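MaoC family protein (PDB 3KHP) probably acts as a 3-hydroxyacyl-thioester dehydratase, removing water from 3-hydroxyacyl thioesters to give enoyl thioesters. Local coordinates at residues F61-E64 with N65-G68; P193-E196 with D197-L200. All coordinates share one frame; numbering follows the deposited sequence.

In the fold
Interaction 1 comes first along the chain, where helix 59-62 gives way to a loop in the MFE-2 hydratase 2 N-terminal region; interaction 2 follows strand 188-192 and leads into helix 198-202 in the MaoC-like region. The long antiparallel sheet with its helices is consistent with the double hot dog fold of the hydratase 2 family. Within one chain the centres of interaction 1 and interaction 2 are about 23 Å apart and their nearest atoms about 10 Å apart, without touching. Across the dimer they do meet: Thr62 and Thr63 of interaction 1 pack on Leu200 of the second subunit, a residue of interaction 2 in that copy. Both turns therefore help form the dimer interface.

Interaction 1 (F61-E64 with N65-G68); sequences FTTE and NSHG
Thr63 and Ser66 face each other across the turn with their hydroxyls hydrogen-bonded, OG1 to OG 2.8 Å. Two torsions bring them together: Thr63 OG1 sits between its own backbone N and carbonyl carbon (chi1 66°), while Ser66 OG lies beside its own N, anti to the carbonyl carbon (chi1 -70°), which turns it to the threonine. Water 1 closes the gap next to them, donating to Thr63 OG1 at 3.2 Å and accepting from Ser66 N at 3.0 Å, so the amide of buried Ser66 is satisfied by a water. Thr63, the first residue to leave helical backbone angles, is also tied by OG1 to Leu59 O, four residues back at the start of helix 59-62. Here the chain leaves that helix for the loop that leads toward helix 78-81, within the N-terminal hydratase 2 region. Just beyond Thr63, Glu64 and Asn65 run side by side and point the same way, the carboxylate stacked on the amide with their planes 15° apart. Glu64 OE1 comes 3.5 Å from Asn65 OD1, and Glu64 OE2 lies 3.7 Å from Asn65 CG. Salt bridges from OE1 to Arg203 and from OE2 to Arg208, both of the second subunit, hold the carboxylate oxygens and would offset the nearness of Asn65 OD1. Asn65 ND2 donates to the backbone O of the same Arg208, and Asn65 packs on Pro210 of the second subunit. Both of these partners lie in the sequence Gly-Asp-Arg-Asn-Pro-Leu-His, which matches the hydratase 2 motif.

Interaction 2 (P193-E196 with D197-L200); sequences PTRE and DQAL
Gln198 OE1 is gripped by two donors: the backbone N of Arg195 at 2.9 Å, a fairly straight bond (162° at the hydrogen), and water 2 at 3.1 Å, which also donates to Pro193 O. With CG anti to its backbone N (chi1 -164°) and the chain extended beyond, Gln198 reaches back along the turn, and OE1 comes within 3.3 Å of Thr194 CA. A second bond runs the other way, Gln198 N to Arg195 O at 2.8 Å; it closes a type I turn from Arg195 to Gln198. Asp197 lies alongside Arg195, its OD1 3.2 Å from Arg195 CB, yet the two charged ends do not meet: Asp197 OD2 forms a salt bridge with Arg195 NH1 of the second subunit. Glu196 OE2 likewise bonds to Thr56 of the second subunit, and water 3 bridges Glu196 O to Ala199 N as helix 198-202 begins. The turn thus carries the chain from edge strand 188-192 into that helix, with Thr194 OG1 held by the loop before strand 271-279 and Gln198 NE2 bonded to Gly51 O at the end of helix 42-51.

Interaction 1 (F61-E64 with N65-G68)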
loop_
_atom_site.group_PDB
_atom_site.type_symbol
_atom_site.label_atom_id
_atom_site.label_comp_id
_atom_site.label_asym_id
_atom_site.label_seq_id
_atom_site.Cartn_x
_atom_site.Cartn_y
_atom_site.Cartn_z
ATOM N N PHE A 61 -1.420 14.366 -1.649
ATOM C CA PHE A 61 -0.622 13.262 -1.074
ATOM C C PHE A 61 -0.873 11.928 -1.750
ATOM O O PHE A 61 0.030 11.081 -1.754
ATOM C CB PHE A 61 -0.881 13.170 0.427
ATOM C CG PHE A 61 -0.538 14.435 1.141
ATOM C CD1 PHE A 61 0.772 14.876 1.205
ATOM C CD2 PHE A 61 -1.496 15.209 1.697
ATOM C CE1 PHE A 61 1.101 16.080 1.841
ATOM C CE2 PHE A 61 -1.175 16.399 2.326
ATOM C CZ PHE A 61 0.117 16.841 2.381
ATOM N N THR A 62 -2.051 11.756 -2.375
ATOM C CA THR A 62 -2.398 10.466 -3.006
ATOM C C THR A 62 -2.413 10.430 -4.552
ATOM O O THR A 62 -2.694 9.391 -5.159
ATOM C CB THR A 62 -3.723 10.021 -2.465
ATOM O OG1 THR A 62 -4.680 11.089 -2.619
ATOM C CG2 THR A 62 -3.562 9.719 -0.971
ATOM N N THR A 63 -2.091 11.553 -5.186
ATOM C CA THR A 63 -1.990 11.608 -6.629
ATOM C C THR A 63 -0.861 12.532 -7.083
ATOM O O THR A 63 -0.536 13.536 -6.415
ATOM C CB THR A 63 -3.302 12.107 -7.305
ATOM O OG1 THR A 63 -3.550 13.494 -6.955
ATOM C CG2 THR A 63 -4.499 11.207 -6.939
ATOM N N GLU A 64 -0.313 12.199 -8.248
ATOM C CA GLU A 64 0.763 12.954 -8.860
ATOM C C GLU A 64 0.374 13.749 -10.100
ATOM O O GLU A 64 1.164 14.612 -10.533
ATOM C CB GLU A 64 1.902 12.022 -9.237
ATOM C CG GLU A 64 1.780 11.309 -10.544
ATOM C CD GLU A 64 0.735 10.200 -10.548
ATOM O OE1 GLU A 64 -0.098 10.105 -9.622
ATOM O OE2 GLU A 64 0.753 9.429 -11.521
ATOM N N ASN A 65 -0.778 13.424 -10.697
ATOM C CA ASN A 65 -1.179 13.969 -11.999
ATOM C C ASN A 65 -2.571 14.575 -12.008
ATOM O O ASN A 65 -3.207 14.635 -13.048
ATOM C CB ASN A 65 -1.051 12.921 -13.114
ATOM C CG ASN A 65 -1.877 11.703 -12.883
ATOM O OD1 ASN A 65 -2.463 11.501 -11.794
ATOM N ND2 ASN A 65 -1.927 10.834 -13.905
ATOM N N SER A 66 -3.025 15.029 -10.847
ATOM C CA SER A 66 -4.328 15.641 -10.723
ATOM C C SER A 66 -4.203 17.111 -11.091
ATOM O O SER A 66 -3.141 17.719 -10.919
ATOM C CB SER A 66 -4.889 15.451 -9.316
ATOM O OG SER A 66 -5.245 14.073 -9.100
ATOM N N HIS A 67 -5.286 17.661 -11.634
ATOM C CA HIS A 67 -5.291 18.987 -12.239
ATOM C C HIS A 67 -5.046 20.030 -11.156
ATOM O O HIS A 67 -5.771 20.075 -10.155
ATOM C CB HIS A 67 -6.631 19.249 -12.950
ATOM C CG HIS A 67 -6.763 20.644 -13.473
ATOM N ND1 HIS A 67 -7.475 21.622 -12.807
ATOM C CD2 HIS A 67 -6.195 21.248 -14.539
ATOM C CE1 HIS A 67 -7.360 22.764 -13.458
ATOM N NE2 HIS A 67 -6.576 22.568 -14.503
ATOM N N GLY A 68 -3.984 20.817 -11.327
ATOM C CA GLY A 68 -3.651 21.905 -10.382
ATOM C C GLY A 68 -3.088 21.522 -9.012
ATOM O O GLY A 68 -3.248 22.239 -8.029
HETATM O O HOH W 1 -1.533 15.544 -8.308
#

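Interaction 2 (P193-E196 with D197-L200)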
loop_
_atom_site.group_PDB
_atom_site.type_symbol
_atom_site.label_atom_id
_atom_site.label_comp_id
_atom_site.label_asym_id
_atom_site.label_seq_id
_atom_site.Cartn_x
_atom_site.Cartn_y
_atom_site.Cartn_z
ATOM N N PRO A 193 -9.638 8.536 11.118
ATOM C CA PRO A 193 -9.969 7.125 11.262
ATOM C C PRO A 193 -8.890 6.275 10.644
ATOM O O PRO A 193 -8.089 6.782 9.885
ATOM C CB PRO A 193 -11.289 6.985 10.495
ATOM C CG PRO A 193 -11.370 8.101 9.625
ATOM C CD PRO A 193 -10.580 9.242 10.230
ATOM N N THR A 194 -8.869 4.990 10.990
ATOM C CA THR A 194 -7.984 4.069 10.346
ATOM C C THR A 194 -8.805 2.903 9.897
ATOM O O THR A 194 -9.895 2.697 10.397
ATOM C CB THR A 194 -6.862 3.596 11.281
ATOM O OG1 THR A 194 -7.423 2.752 12.278
ATOM C CG2 THR A 194 -6.172 4.763 11.919
ATOM N N ARG A 195 -8.276 2.151 8.955
ATOM C CA ARG A 195 -8.981 1.013 8.405
ATOM C C ARG A 195 -8.523 -0.282 9.048
ATOM O O ARG A 195 -7.374 -0.452 9.399
ATOM C CB ARG A 195 -8.750 0.891 6.915
ATOM C CG ARG A 195 -9.512 1.933 6.086
ATOM C CD ARG A 195 -9.128 1.821 4.647
ATOM N NE ARG A 195 -9.614 2.998 3.916
ATOM C CZ ARG A 195 -10.848 3.149 3.435
ATOM N NH1 ARG A 195 -11.146 4.269 2.816
ATOM N NH2 ARG A 195 -11.775 2.197 3.572
ATOM N N GLU A 196 -9.474 -1.180 9.153
ATOM C CA GLU A 196 -9.298 -2.519 9.642
ATOM C C GLU A 196 -8.204 -3.255 8.883
ATOM O O GLU A 196 -7.502 -4.070 9.435
ATOM C CB GLU A 196 -10.666 -3.226 9.478
ATOM C CG GLU A 196 -10.733 -4.567 10.039
ATOM C CD GLU A 196 -10.282 -5.634 9.035
ATOM O OE1 GLU A 196 -10.419 -5.401 7.791
ATOM O OE2 GLU A 196 -9.811 -6.701 9.518
ATOM N N ASP A 197 -8.059 -2.954 7.603
ATOM C CA ASP A 197 -6.998 -3.537 6.794
ATOM C C ASP A 197 -5.808 -2.606 6.599
ATOM O O ASP A 197 -4.975 -2.857 5.742
ATOM C CB ASP A 197 -7.554 -3.964 5.440
ATOM C CG ASP A 197 -8.076 -2.782 4.605
ATOM O OD1 ASP A 197 -8.111 -1.622 5.125
ATOM O OD2 ASP A 197 -8.494 -3.031 3.446
ATOM N N GLN A 198 -5.680 -1.556 7.396
ATOM C CA GLN A 198 -4.658 -0.565 7.095
ATOM C C GLN A 198 -3.217 -1.084 7.198
ATOM O O GLN A 198 -2.370 -0.693 6.428
ATOM C CB GLN A 198 -4.820 0.679 7.945
ATOM C CG GLN A 198 -4.043 1.847 7.394
ATOM C CD GLN A 198 -4.643 3.188 7.787
ATOM O OE1 GLN A 198 -5.878 3.341 7.917
ATOM N NE2 GLN A 198 -3.771 4.154 8.032
ATOM N N ALA A 199 -2.937 -1.966 8.133
ATOM C CA ALA A 199 -1.598 -2.465 8.284
ATOM C C ALA A 199 -1.128 -3.229 7.040
ATOM O O ALA A 199 0.060 -3.220 6.705
ATOM C CB ALA A 199 -1.486 -3.312 9.553
ATOM N N LEU A 200 -2.073 -3.884 6.355
ATOM C CA LEU A 200 -1.771 -4.597 5.122
ATOM C C LEU A 200 -1.283 -3.709 4.017
ATOM O O LEU A 200 -0.499 -4.173 3.184
ATOM C CB LEU A 200 -2.964 -5.431 4.610
ATOM C CG LEU A 200 -3.589 -6.506 5.512
ATOM C CD1 LEU A 200 -4.741 -7.187 4.867
ATOM C CD2 LEU A 200 -2.605 -7.507 6.017
HETATM O O HOH W 2 -7.934 5.457 7.130
HETATM O O HOH W 3 -4.783 -4.214 9.038
#